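Local coordinates for protein beta-glucuronidase (Dictyoglomus thermophilum, PDB 6XXW) that probably hydrolyses beta-D-glucuronides, as a family 2 glycoside hydrolase with a sugar-binding domain and a TIM-barrel domain, at residues R283-E288 and T441-I446; F350-Y355 and H405-M410; M410-N415 and T445-T450; R488-W493 and G536-L541. One frame throughout, in Å; residues are numbered along the deposited sequence.

Interaction 1: R283-E288 and T441-I446; sequences RTVRVE and TRPITI. With TRS (2-amino-2-hydroxymethyl-propane-1,3-diol), chain C.
The amino nitrogen of the bound Tris molecule is gripped from both segments: TRS N donates to Val285 O at 2.6 Å and to Thr441 O at 2.9 Å. The same molecule takes a nearly straight bond from the backbone at O2, with Val285 N 2.9 Å from TRS O2 and an N-H...O angle of 167°. A molecule probably taken from the crystallisation liquor thus links the two backbones, between which direct hydrogen bonds are absent. Water 1 makes a second bridge, lying at the edge of the Arg283 guanidinium and joining Arg283 NH1 to the hydroxyl of Thr441, which is also hydrogen-bonded to Asp439. Strand 285-288 belongs to the hairpin that precedes the first strand of the TIM barrel, and here it packs against the entry to barrel strand 444-448. Val285 points CG2, anti to its backbone N, at the proline ring, 3.7 Å from Pro443 CD. Val287 CG2 follows, 4.0 Å from Pro443 CB. The two arginines cross at about a right angle, guanidinium planes 65° apart, with Arg283 NH2 3.5 Å from Arg442 NE. Both nitrogens donate to Val408 O, which probably eases the closeness of like charges, while Arg283 NE is held by Pro406 O.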
loop_
_atom_site.group_PDB
_atom_site.type_symbol
_atom_site.label_atom_id
_atom_site.label_comp_id
_atom_site.label_asym_id
_atom_site.label_seq_id
_atom_site.Cartn_x
_atom_site.Cartn_y
_atom_site.Cartn_z
ATOM N N ARG A 283 -44.034 13.774 -0.820
ATOM C CA ARG A 283 -43.948 12.481 -0.154
ATOM C C ARG A 283 -44.415 12.616 1.289
ATOM O O ARG A 283 -44.346 13.694 1.884
ATOM C CB ARG A 283 -42.523 11.913 -0.189
ATOM C CG ARG A 283 -41.728 12.105 1.111
ATOM C CD ARG A 283 -41.031 13.434 1.070
ATOM N NE ARG A 283 -40.213 13.735 2.253
ATOM C CZ ARG A 283 -40.684 14.226 3.399
ATOM N NH1 ARG A 283 -41.990 14.435 3.556
ATOM N NH2 ARG A 283 -39.846 14.521 4.386
ATOM N N THR A 284 -44.864 11.495 1.853
ATOM C CA THR A 284 -45.208 11.421 3.266
ATOM C C THR A 284 -44.263 10.463 3.971
ATOM O O THR A 284 -43.739 9.520 3.364
ATOM C CB THR A 284 -46.650 10.950 3.493
ATOM O OG1 THR A 284 -46.807 9.634 2.948
ATOM C CG2 THR A 284 -47.635 11.904 2.826
ATOM N N VAL A 285 -44.063 10.698 5.263
ATOM C CA VAL A 285 -43.270 9.804 6.097
ATOM C C VAL A 285 -44.014 9.578 7.407
ATOM O O VAL A 285 -44.550 10.520 8.003
ATOM C CB VAL A 285 -41.841 10.351 6.317
ATOM C CG1 VAL A 285 -41.872 11.748 6.900
ATOM C CG2 VAL A 285 -41.051 9.418 7.226
ATOM N N ARG A 286 -44.049 8.324 7.851
ATOM C CA ARG A 286 -44.849 7.938 9.005
ATOM C C ARG A 286 -44.299 6.639 9.583
ATOM O O ARG A 286 -43.951 5.724 8.833
ATOM C CB ARG A 286 -46.312 7.763 8.576
ATOM C CG ARG A 286 -47.290 7.532 9.679
ATOM C CD ARG A 286 -48.695 7.739 9.154
ATOM N NE ARG A 286 -49.155 6.631 8.323
ATOM C CZ ARG A 286 -49.612 5.479 8.808
ATOM N NH1 ARG A 286 -49.658 5.280 10.121
ATOM N NH2 ARG A 286 -50.029 4.530 7.984
ATOM N N VAL A 287 -44.219 6.554 10.910
ATOM C CA VAL A 287 -43.871 5.304 11.579
ATOM C C VAL A 287 -45.145 4.694 12.147
ATOM O O VAL A 287 -45.967 5.396 12.746
ATOM C CB VAL A 287 -42.803 5.522 12.663
ATOM C CG1 VAL A 287 -42.598 4.255 13.481
ATOM C CG2 VAL A 287 -41.492 5.941 12.003
ATOM N N GLU A 288 -45.342 3.401 11.908
ATOM C CA GLU A 288 -46.513 2.686 12.415
ATOM C C GLU A 288 -46.092 1.266 12.773
ATOM O O GLU A 288 -45.740 0.487 11.888
ATOM C CB GLU A 288 -47.638 2.676 11.376
ATOM C CG GLU A 288 -48.987 2.222 11.906
ATOM C CD GLU A 288 -50.009 2.065 10.794
ATOM O OE1 GLU A 288 -49.816 1.187 9.924
ATOM O OE2 GLU A 288 -50.995 2.829 10.781
ATOM N N THR A 441 -43.895 16.773 11.244
ATOM C CA THR A 441 -44.085 16.031 10.001
ATOM C C THR A 441 -43.027 14.954 9.760
ATOM O O THR A 441 -43.135 14.228 8.770
ATOM C CB THR A 441 -44.116 16.982 8.789
ATOM O OG1 THR A 441 -42.793 17.441 8.478
ATOM C CG2 THR A 441 -45.039 18.184 9.028
ATOM N N ARG A 442 -42.018 14.832 10.626
ATOM C CA ARG A 442 -40.975 13.828 10.442
ATOM C C ARG A 442 -40.701 13.102 11.751
ATOM O O ARG A 442 -40.694 13.724 12.820
ATOM C CB ARG A 442 -39.656 14.452 9.939
ATOM C CG ARG A 442 -39.748 15.188 8.610
ATOM C CD ARG A 442 -38.454 15.917 8.340
ATOM N NE ARG A 442 -38.373 16.391 6.964
ATOM C CZ ARG A 442 -38.851 17.549 6.551
ATOM N NH1 ARG A 442 -39.458 18.355 7.423
ATOM N NH2 ARG A 442 -38.725 17.901 5.269
ATOM N N PRO A 443 -40.434 11.799 11.697
ATOM C CA PRO A 443 -40.078 11.072 12.914
ATOM C C PRO A 443 -38.752 11.547 13.485
ATOM O O PRO A 443 -37.956 12.230 12.830
ATOM C CB PRO A 443 -39.988 9.613 12.451
ATOM C CG PRO A 443 -39.714 9.702 10.994
ATOM C CD PRO A 443 -40.456 10.921 10.515
ATOM N N ILE A 444 -38.528 11.162 14.739
ATOM C CA ILE A 444 -37.354 11.543 15.510
ATOM C C ILE A 444 -36.660 10.289 16.021
ATOM O O ILE A 444 -37.324 9.331 16.430
ATOM C CB ILE A 444 -37.746 12.454 16.690
ATOM C CG1 ILE A 444 -38.389 13.737 16.166
ATOM C CG2 ILE A 444 -36.532 12.736 17.578
ATOM C CD1 ILE A 444 -39.074 14.526 17.245
ATOM N N THR A 445 -35.320 10.294 16.008
ATOM C CA THR A 445 -34.532 9.210 16.583
ATOM C C THR A 445 -33.402 9.795 17.427
ATOM O O THR A 445 -33.204 11.014 17.503
ATOM C CB THR A 445 -33.955 8.273 15.493
ATOM O OG1 THR A 445 -33.337 7.117 16.094
ATOM C CG2 THR A 445 -32.924 8.992 14.668
ATOM N N ILE A 446 -32.683 8.900 18.096
ATOM C CA ILE A 446 -31.406 9.197 18.734
ATOM C C ILE A 446 -30.527 7.974 18.529
ATOM O O ILE A 446 -31.010 6.838 18.601
ATOM C CB ILE A 446 -31.547 9.537 20.235
ATOM C CG1 ILE A 446 -30.174 9.914 20.815
ATOM C CG2 ILE A 446 -32.140 8.348 21.043
ATOM C CD1 ILE A 446 -30.245 10.573 22.191
HETATM C C TRS C . -46.902 12.880 7.698
HETATM C C1 TRS C . -47.873 13.869 8.339
HETATM C C2 TRS C . -46.570 13.265 6.260
HETATM C C3 TRS C . -47.533 11.492 7.700
HETATM N N TRS C . -45.644 12.876 8.452
HETATM O O1 TRS C . -47.184 15.045 8.697
HETATM O O2 TRS C . -45.167 13.233 6.057
HETATM O O3 TRS C . -48.044 11.208 8.980
HETATM O O HOH W 1 -42.064 15.689 6.107
#

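Interaction 2: F350-Y355 and H405-M410; sequences FLADQY and HPSVIM
Three hydrogen bonds tie the carboxylate of Asp353, on helix 346-355, to His405 and Ser407. His405 ND1 lies 2.6 Å from Asp353 OD2, with the N-H...O angle at 173°; the acceptor sits in the imidazole plane and is met on its syn side, somewhat out of the carboxylate plane. The other oxygen takes two donors from opposite faces of that plane: Ser407 N at 3.0 Å from Asp353 OD1, almost in line with the C-O bond, and Ser407 OG at 2.8 Å from the same OD1, on the anti side and more steeply tilted. The serine hydroxyl can do this because chi1 of 64° holds it between its own N and carbonyl carbon. An alanine in place of Asp353 removes the acceptor of all three donors, and is likely to leave the imidazole freer to turn and Ser407 N without its mate. The aromatic contact is T-shaped: His405 CE1 stands over the centre of the Phe350 face, ring planes at 79° and centroids 4.5 Å apart. Ala352 CB packs 3.6 Å from Ser407 CB. The arrangement fastens the C-terminal part of an outer TIM-barrel helix to the turn that leads into barrel strand 408-415.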
loop_
_atom_site.group_PDB
_atom_site.type_symbol
_atom_site.label_atom_id
_atom_site.label_comp_id
_atom_site.label_asym_id
_atom_site.label_seq_id
_atom_site.Cartn_x
_atom_site.Cartn_y
_atom_site.Cartn_z
ATOM N N PHE A 350 -29.836 19.473 -1.348
ATOM C CA PHE A 350 -30.408 19.683 -2.679
ATOM C C PHE A 350 -30.043 18.535 -3.609
ATOM O O PHE A 350 -30.867 18.096 -4.421
ATOM C CB PHE A 350 -29.941 21.010 -3.274
ATOM C CG PHE A 350 -30.659 22.206 -2.725
ATOM C CD1 PHE A 350 -31.969 22.482 -3.099
ATOM C CD2 PHE A 350 -30.029 23.054 -1.824
ATOM C CE1 PHE A 350 -32.638 23.591 -2.583
ATOM C CE2 PHE A 350 -30.693 24.154 -1.301
ATOM C CZ PHE A 350 -31.999 24.420 -1.684
ATOM N N LEU A 351 -28.808 18.028 -3.497
ATOM C CA LEU A 351 -28.413 16.867 -4.285
ATOM C C LEU A 351 -29.178 15.619 -3.854
ATOM O O LEU A 351 -29.615 14.833 -4.702
ATOM C CB LEU A 351 -26.903 16.647 -4.176
ATOM C CG LEU A 351 -26.018 17.690 -4.867
ATOM C CD1 LEU A 351 -24.534 17.418 -4.570
ATOM C CD2 LEU A 351 -26.292 17.649 -6.366
ATOM N N ALA A 352 -29.357 15.412 -2.544
ATOM C CA ALA A 352 -30.131 14.250 -2.124
ATOM C C ALA A 352 -31.557 14.326 -2.666
ATOM O O ALA A 352 -32.134 13.297 -3.055
ATOM C CB ALA A 352 -30.113 14.114 -0.607
ATOM N N ASP A 353 -32.121 15.545 -2.746
ATOM C CA ASP A 353 -33.425 15.746 -3.385
ATOM C C ASP A 353 -33.400 15.295 -4.846
ATOM O O ASP A 353 -34.336 14.642 -5.325
ATOM C CB ASP A 353 -33.852 17.226 -3.330
ATOM C CG ASP A 353 -34.055 17.778 -1.900
ATOM O OD1 ASP A 353 -34.196 17.008 -0.904
ATOM O OD2 ASP A 353 -34.097 19.037 -1.788
ATOM N N GLN A 354 -32.350 15.678 -5.582
ATOM C CA GLN A 354 -32.247 15.338 -7.005
ATOM C C GLN A 354 -32.032 13.848 -7.225
ATOM O O GLN A 354 -32.565 13.269 -8.182
ATOM C CB GLN A 354 -31.106 16.125 -7.648
ATOM C CG GLN A 354 -31.338 17.642 -7.661
ATOM C CD GLN A 354 -32.279 18.051 -8.758
ATOM O OE1 GLN A 354 -32.352 17.385 -9.796
ATOM N NE2 GLN A 354 -33.017 19.150 -8.545
ATOM N N TYR A 355 -31.223 13.217 -6.379
ATOM C CA TYR A 355 -30.855 11.825 -6.580
ATOM C C TYR A 355 -31.840 10.848 -5.946
ATOM O O TYR A 355 -31.792 9.657 -6.258
ATOM C CB TYR A 355 -29.455 11.572 -6.002
ATOM C CG TYR A 355 -28.299 11.898 -6.929
ATOM C CD1 TYR A 355 -27.713 10.904 -7.712
ATOM C CD2 TYR A 355 -27.778 13.189 -7.006
ATOM C CE1 TYR A 355 -26.650 11.187 -8.560
ATOM C CE2 TYR A 355 -26.705 13.486 -7.847
ATOM C CZ TYR A 355 -26.152 12.476 -8.629
ATOM O OH TYR A 355 -25.090 12.741 -9.473
ATOM N N HIS A 405 -36.912 20.285 2.454
ATOM C CA HIS A 405 -36.238 19.291 1.622
ATOM C C HIS A 405 -36.986 17.965 1.697
ATOM O O HIS A 405 -37.155 17.422 2.800
ATOM C CB HIS A 405 -34.793 19.094 2.068
ATOM C CG HIS A 405 -33.877 20.203 1.659
ATOM N ND1 HIS A 405 -33.464 20.384 0.354
ATOM C CD2 HIS A 405 -33.296 21.192 2.379
ATOM C CE1 HIS A 405 -32.668 21.437 0.287
ATOM N NE2 HIS A 405 -32.549 21.945 1.502
ATOM N N PRO A 406 -37.434 17.403 0.574
ATOM C CA PRO A 406 -38.052 16.067 0.634
ATOM C C PRO A 406 -37.091 14.979 1.104
ATOM O O PRO A 406 -37.529 13.991 1.708
ATOM C CB PRO A 406 -38.523 15.832 -0.816
ATOM C CG PRO A 406 -37.612 16.692 -1.659
ATOM C CD PRO A 406 -37.302 17.914 -0.806
ATOM N N SER A 407 -35.789 15.157 0.877
ATOM C CA SER A 407 -34.820 14.112 1.192
ATOM C C SER A 407 -34.666 13.896 2.695
ATOM O O SER A 407 -34.375 12.770 3.121
ATOM C CB SER A 407 -33.462 14.449 0.565
ATOM O OG SER A 407 -32.907 15.641 1.129
ATOM N N VAL A 408 -34.834 14.942 3.514
ATOM C CA VAL A 408 -34.775 14.748 4.961
ATOM C C VAL A 408 -36.049 14.042 5.413
ATOM O O VAL A 408 -37.160 14.573 5.270
ATOM C CB VAL A 408 -34.604 16.080 5.708
ATOM C CG1 VAL A 408 -34.587 15.818 7.238
ATOM C CG2 VAL A 408 -33.360 16.827 5.273
ATOM N N ILE A 409 -35.896 12.853 5.998
ATOM C CA ILE A 409 -37.048 12.061 6.402
ATOM C C ILE A 409 -37.051 11.731 7.880
ATOM O O ILE A 409 -37.940 11.020 8.330
ATOM C CB ILE A 409 -37.181 10.769 5.563
ATOM C CG1 ILE A 409 -35.825 10.094 5.360
ATOM C CG2 ILE A 409 -37.847 11.088 4.216
ATOM C CD1 ILE A 409 -35.199 9.528 6.592
ATOM N N MET A 410 -36.084 12.227 8.648
ATOM C CA MET A 410 -35.984 11.928 10.076
ATOM C C MET A 410 -34.933 12.845 10.672
ATOM O O MET A 410 -33.923 13.144 10.029
ATOM C CB MET A 410 -35.603 10.459 10.334
ATOM C CG MET A 410 -35.536 10.083 11.816
ATOM S SD MET A 410 -35.986 8.375 12.201
ATOM C CE MET A 410 -34.729 7.436 11.288
#

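Interaction 3: M410-N415 and T445-T450; sequences MWSVAN and TIVENT
Thr445 is met by two side chains of strand 410-415. Met410 crosses it at about a right angle, SD 3.9 Å from Thr445 CB, while Ser412 CB lies 3.8 Å from Thr445 CG2. Farther along the same sheet face, Val447 turns its two methyls to different partners: CG2 is 3.6 Å from Ser412 OG, and CG1, anti to the backbone N, is 3.3 Å from Asn415 OD1. The polar ends of Ser412 and Asn415 have stronger partners in Glu362 and Arg338. On the other face Ile446 packs CB against Val413 CG2 and CD1 against Ala414 CB, beside Phe428 of helix 422-438. The backbone bonds Thr445 N to Trp411 O, Val413 N to Thr445 O and Val447 N to Ala414 O fix a parallel register, which slips by one residue between Ser412 and Asn415: a beta bulge. These are neighbouring strands of a beta-alpha-beta unit in the TIM barrel; at their C-terminal ends, where the family's active site is generally found, Asn415 ND2 is hydrogen-bonded to a bound Tris molecule, probably from the crystallisation liquor.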
loop_
_atom_site.group_PDB
_atom_site.type_symbol
_atom_site.label_atom_id
_atom_site.label_comp_id
_atom_site.label_asym_id
_atom_site.label_seq_id
_atom_site.Cartn_x
_atom_site.Cartn_y
_atom_site.Cartn_z
ATOM N N MET A 410 -36.084 12.227 8.648
ATOM C CA MET A 410 -35.984 11.928 10.076
ATOM C C MET A 410 -34.933 12.845 10.672
ATOM O O MET A 410 -33.923 13.144 10.029
ATOM C CB MET A 410 -35.603 10.459 10.334
ATOM C CG MET A 410 -35.536 10.083 11.816
ATOM S SD MET A 410 -35.986 8.375 12.201
ATOM C CE MET A 410 -34.729 7.436 11.288
ATOM N N TRP A 411 -35.162 13.263 11.917
ATOM C CA TRP A 411 -34.179 14.024 12.676
ATOM C C TRP A 411 -33.530 13.130 13.727
ATOM O O TRP A 411 -34.226 12.399 14.449
ATOM C CB TRP A 411 -34.824 15.228 13.386
ATOM C CG TRP A 411 -35.624 16.154 12.494
ATOM C CD1 TRP A 411 -36.979 16.324 12.508
ATOM C CD2 TRP A 411 -35.114 17.057 11.496
ATOM N NE1 TRP A 411 -37.349 17.263 11.573
ATOM C CE2 TRP A 411 -36.225 17.734 10.941
ATOM C CE3 TRP A 411 -33.833 17.355 11.016
ATOM C CZ2 TRP A 411 -36.097 18.677 9.912
ATOM C CZ3 TRP A 411 -33.703 18.317 9.983
ATOM C CH2 TRP A 411 -34.830 18.960 9.455
ATOM N N SER A 412 -32.203 13.222 13.848
ATOM C CA SER A 412 -31.465 12.550 14.918
ATOM C C SER A 412 -30.991 13.597 15.915
ATOM O O SER A 412 -30.321 14.558 15.532
ATOM C CB SER A 412 -30.273 11.760 14.379
ATOM O OG SER A 412 -29.526 11.227 15.468
ATOM N N VAL A 413 -31.364 13.440 17.184
ATOM C CA VAL A 413 -31.036 14.488 18.148
ATOM C C VAL A 413 -29.636 14.344 18.748
ATOM O O VAL A 413 -29.115 15.325 19.304
ATOM C CB VAL A 413 -32.079 14.576 19.286
ATOM C CG1 VAL A 413 -33.476 14.917 18.727
ATOM C CG2 VAL A 413 -32.113 13.308 20.115
ATOM N N ALA A 414 -29.000 13.176 18.632
ATOM C CA ALA A 414 -27.674 12.969 19.214
ATOM C C ALA A 414 -27.083 11.657 18.709
ATOM O O ALA A 414 -27.784 10.799 18.167
ATOM C CB ALA A 414 -27.716 12.964 20.747
ATOM N N ASN A 415 -25.777 11.501 18.926
ATOM C CA ASN A 415 -25.061 10.270 18.594
ATOM C C ASN A 415 -24.238 9.823 19.790
ATOM O O ASN A 415 -23.302 10.520 20.193
ATOM C CB ASN A 415 -24.141 10.459 17.390
ATOM C CG ASN A 415 -23.390 9.189 17.026
ATOM O OD1 ASN A 415 -23.921 8.325 16.321
ATOM N ND2 ASN A 415 -22.149 9.060 17.512
ATOM N N THR A 445 -35.320 10.294 16.008
ATOM C CA THR A 445 -34.532 9.210 16.583
ATOM C C THR A 445 -33.402 9.795 17.427
ATOM O O THR A 445 -33.204 11.014 17.503
ATOM C CB THR A 445 -33.955 8.273 15.493
ATOM O OG1 THR A 445 -33.337 7.117 16.094
ATOM C CG2 THR A 445 -32.924 8.992 14.668
ATOM N N ILE A 446 -32.683 8.900 18.096
ATOM C CA ILE A 446 -31.406 9.197 18.734
ATOM C C ILE A 446 -30.527 7.974 18.529
ATOM O O ILE A 446 -31.010 6.838 18.601
ATOM C CB ILE A 446 -31.547 9.537 20.235
ATOM C CG1 ILE A 446 -30.174 9.914 20.815
ATOM C CG2 ILE A 446 -32.140 8.348 21.043
ATOM C CD1 ILE A 446 -30.245 10.573 22.191
ATOM N N VAL A 447 -29.248 8.189 18.230
ATOM C CA VAL A 447 -28.367 7.085 17.859
ATOM C C VAL A 447 -27.598 6.648 19.101
ATOM O O VAL A 447 -26.905 7.454 19.735
ATOM C CB VAL A 447 -27.428 7.459 16.700
ATOM C CG1 VAL A 447 -26.492 6.287 16.383
ATOM C CG2 VAL A 447 -28.244 7.831 15.449
ATOM N N GLU A 448 -27.748 5.375 19.459
ATOM C CA GLU A 448 -27.346 4.853 20.758
ATOM C C GLU A 448 -26.184 3.882 20.618
ATOM O O GLU A 448 -26.167 3.064 19.699
ATOM C CB GLU A 448 -28.499 4.100 21.428
ATOM C CG GLU A 448 -29.710 4.948 21.759
ATOM C CD GLU A 448 -29.675 5.482 23.191
ATOM O OE1 GLU A 448 -28.560 5.669 23.743
ATOM O OE2 GLU A 448 -30.771 5.721 23.763
ATOM N N ASN A 449 -25.241 3.938 21.562
ATOM C CA ASN A 449 -24.366 2.796 21.798
ATOM C C ASN A 449 -24.486 2.270 23.223
ATOM O O ASN A 449 -23.876 1.244 23.537
ATOM C CB ASN A 449 -22.902 3.131 21.451
ATOM C CG ASN A 449 -22.271 4.136 22.400
ATOM O OD1 ASN A 449 -22.957 4.798 23.178
ATOM N ND2 ASN A 449 -20.946 4.263 22.321
ATOM N N THR A 450 -25.265 2.939 24.076
ATOM C CA THR A 450 -25.664 2.418 25.383
ATOM C C THR A 450 -26.334 1.052 25.232
ATOM O O THR A 450 -26.892 0.722 24.182
ATOM C CB THR A 450 -26.638 3.415 26.055
ATOM O OG1 THR A 450 -26.017 4.701 26.172
ATOM C CG2 THR A 450 -27.078 2.978 27.464
#

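Interaction 4: R488-W493 and G536-L541; sequences RDLREW and GVLDRL
Leu490 CD1 comes within 3.5 Å of Leu538 CD2, tighter than a usual carbon-carbon contact, and Leu490 CB lies 3.8 Å from Leu541 CD1, the latter two side chains crossing at about a right angle. The second kind of contact is of a methyl with a charged plane: Leu541 CD2 sits over one face of the Arg491 guanidinium, offset toward its rim and 3.6 Å from Arg491 NH2. Arg491 gets there with its chain extended from CG to NE (chi3 178°). Replacing Leu541 by an alanine would probably open a gap beside Leu490 CB and take away the methyl lying over that guanidinium face. Glu487 forms salt bridges with both Arg491 and Arg540, which probably offsets the nearness of Arg491 NH2 and Arg540 NH1, 5.3 Å apart. Leu541 ends a type I turn begun at Leu538; helix 482-497 packs against the last part of helix 524-538 and this turn, with Leu490 on Val466 of strand 463-467 and Leu538 on Leu503 of strand 501-505.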
loop_
_atom_site.group_PDB
_atom_site.type_symbol
_atom_site.label_atom_id
_atom_site.label_comp_id
_atom_site.label_asym_id
_atom_site.label_seq_id
_atom_site.Cartn_x
_atom_site.Cartn_y
_atom_site.Cartn_z
ATOM N N ARG A 488 -29.327 -11.539 20.088
ATOM C CA ARG A 488 -29.819 -11.336 21.447
ATOM C C ARG A 488 -30.019 -9.857 21.753
ATOM O O ARG A 488 -31.019 -9.470 22.372
ATOM C CB ARG A 488 -28.850 -11.950 22.460
ATOM C CG ARG A 488 -28.895 -13.471 22.525
ATOM C CD ARG A 488 -27.591 -14.053 23.078
ATOM N NE ARG A 488 -27.447 -13.822 24.508
ATOM C CZ ARG A 488 -27.977 -14.606 25.442
ATOM N NH1 ARG A 488 -28.686 -15.670 25.086
ATOM N NH2 ARG A 488 -27.802 -14.326 26.726
ATOM N N ASP A 489 -29.063 -9.019 21.354
ATOM C CA ASP A 489 -29.155 -7.594 21.654
ATOM C C ASP A 489 -30.350 -6.963 20.957
ATOM O O ASP A 489 -31.182 -6.310 21.599
ATOM C CB ASP A 489 -27.862 -6.889 21.243
ATOM C CG ASP A 489 -27.798 -5.457 21.745
ATOM O OD1 ASP A 489 -28.233 -5.209 22.883
ATOM O OD2 ASP A 489 -27.301 -4.588 21.015
ATOM N N LEU A 490 -30.468 -7.173 19.640
ATOM C CA LEU A 490 -31.530 -6.516 18.887
ATOM C C LEU A 490 -32.911 -6.994 19.313
ATOM O O LEU A 490 -33.860 -6.202 19.299
ATOM C CB LEU A 490 -31.330 -6.722 17.387
ATOM C CG LEU A 490 -30.084 -6.026 16.832
ATOM C CD1 LEU A 490 -29.909 -6.316 15.357
ATOM C CD2 LEU A 490 -30.154 -4.520 17.089
ATOM N N ARG A 491 -33.052 -8.274 19.687
ATOM C CA ARG A 491 -34.333 -8.738 20.219
ATOM C C ARG A 491 -34.667 -8.050 21.534
ATOM O O ARG A 491 -35.844 -7.804 21.829
ATOM C CB ARG A 491 -34.322 -10.254 20.411
ATOM C CG ARG A 491 -34.290 -11.036 19.090
ATOM C CD ARG A 491 -34.585 -12.523 19.322
ATOM N NE ARG A 491 -34.594 -13.265 18.063
ATOM C CZ ARG A 491 -35.632 -13.314 17.231
ATOM N NH1 ARG A 491 -36.756 -12.677 17.528
ATOM N NH2 ARG A 491 -35.552 -14.010 16.108
ATOM N N GLU A 492 -33.655 -7.726 22.339
ATOM C CA GLU A 492 -33.940 -7.012 23.577
ATOM C C GLU A 492 -34.349 -5.566 23.308
ATOM O O GLU A 492 -35.208 -5.025 24.011
ATOM C CB GLU A 492 -32.744 -7.062 24.527
ATOM C CG GLU A 492 -33.130 -6.657 25.956
ATOM C CD GLU A 492 -31.935 -6.374 26.841
ATOM O OE1 GLU A 492 -30.813 -6.293 26.304
ATOM O OE2 GLU A 492 -32.115 -6.234 28.073
ATOM N N TRP A 493 -33.740 -4.907 22.313
ATOM C CA TRP A 493 -34.222 -3.573 21.963
ATOM C C TRP A 493 -35.693 -3.609 21.574
ATOM O O TRP A 493 -36.476 -2.731 21.971
ATOM C CB TRP A 493 -33.400 -2.972 20.823
ATOM C CG TRP A 493 -32.049 -2.468 21.232
ATOM C CD1 TRP A 493 -30.873 -3.156 21.158
ATOM C CD2 TRP A 493 -31.725 -1.173 21.774
ATOM N NE1 TRP A 493 -29.835 -2.370 21.608
ATOM C CE2 TRP A 493 -30.331 -1.154 22.001
ATOM C CE3 TRP A 493 -32.478 -0.032 22.091
ATOM C CZ2 TRP A 493 -29.669 -0.040 22.522
ATOM C CZ3 TRP A 493 -31.814 1.085 22.612
ATOM C CH2 TRP A 493 -30.426 1.071 22.819
ATOM N N GLY A 536 -26.616 -10.777 7.868
ATOM C CA GLY A 536 -27.312 -12.052 7.932
ATOM C C GLY A 536 -28.216 -12.156 9.144
ATOM O O GLY A 536 -29.285 -12.770 9.078
ATOM N N VAL A 537 -27.801 -11.560 10.266
ATOM C CA VAL A 537 -28.656 -11.505 11.447
ATOM C C VAL A 537 -29.870 -10.617 11.185
ATOM O O VAL A 537 -31.010 -10.996 11.475
ATOM C CB VAL A 537 -27.856 -11.012 12.664
ATOM C CG1 VAL A 537 -28.793 -10.717 13.823
ATOM C CG2 VAL A 537 -26.805 -12.023 13.068
ATOM N N LEU A 538 -29.642 -9.423 10.625
ATOM C CA LEU A 538 -30.740 -8.481 10.404
ATOM C C LEU A 538 -31.829 -9.083 9.529
ATOM O O LEU A 538 -33.021 -8.800 9.720
ATOM C CB LEU A 538 -30.214 -7.195 9.760
ATOM C CG LEU A 538 -29.056 -6.482 10.450
ATOM C CD1 LEU A 538 -28.762 -5.173 9.711
ATOM C CD2 LEU A 538 -29.379 -6.218 11.920
ATOM N N ASP A 539 -31.443 -9.919 8.560
ATOM C CA ASP A 539 -32.432 -10.472 7.645
ATOM C C ASP A 539 -33.419 -11.386 8.358
ATOM O O ASP A 539 -34.510 -11.628 7.835
ATOM C CB ASP A 539 -31.742 -11.235 6.516
ATOM C CG ASP A 539 -31.045 -10.316 5.537
ATOM O OD1 ASP A 539 -31.385 -9.116 5.484
ATOM O OD2 ASP A 539 -30.151 -10.795 4.824
ATOM N N ARG A 540 -33.067 -11.887 9.535
ATOM C CA ARG A 540 -33.939 -12.792 10.270
ATOM C C ARG A 540 -34.859 -12.068 11.242
ATOM O O ARG A 540 -35.661 -12.722 11.920
ATOM C CB ARG A 540 -33.090 -13.824 11.013
ATOM C CG ARG A 540 -32.270 -14.646 10.038
ATOM C CD ARG A 540 -31.632 -15.845 10.692
ATOM N NE ARG A 540 -30.390 -15.493 11.366
ATOM C CZ ARG A 540 -30.266 -15.418 12.685
ATOM N NH1 ARG A 540 -31.319 -15.673 13.456
ATOM N NH2 ARG A 540 -29.097 -15.094 13.231
ATOM N N LEU A 541 -34.778 -10.741 11.304
ATOM C CA LEU A 541 -35.501 -9.941 12.290
ATOM C C LEU A 541 -36.454 -8.993 11.563
ATOM O O LEU A 541 -36.015 -8.017 10.937
ATOM C CB LEU A 541 -34.517 -9.173 13.173
ATOM C CG LEU A 541 -33.437 -10.014 13.867
ATOM C CD1 LEU A 541 -32.483 -9.124 14.661
ATOM C CD2 LEU A 541 -34.076 -11.052 14.786
#

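All four contacts lie within the TIM-barrel domain. Interaction 2 is nested along the chain within the loop closed by interaction 1, and interactions 3 and 4 follow interaction 2 in series. Interactions 2 and 3 share Met410 and strand 408-415; interactions 1 and 3 share Thr445, Ile446 and strand 444-448. The centre of interaction 1 is about 14 Å from those of both 2 and 3. Interactions 1 to 3 thus follow neighbouring barrel strands from their N-terminal entry toward the C-terminal ends, where active sites of the family generally lie. Interaction 4, between outer helix 482-497 and the helix-and-turn at 536-541, belongs to the surrounding shell; its centre is about 19 Å from that of interaction 3, which it touches through Trp493.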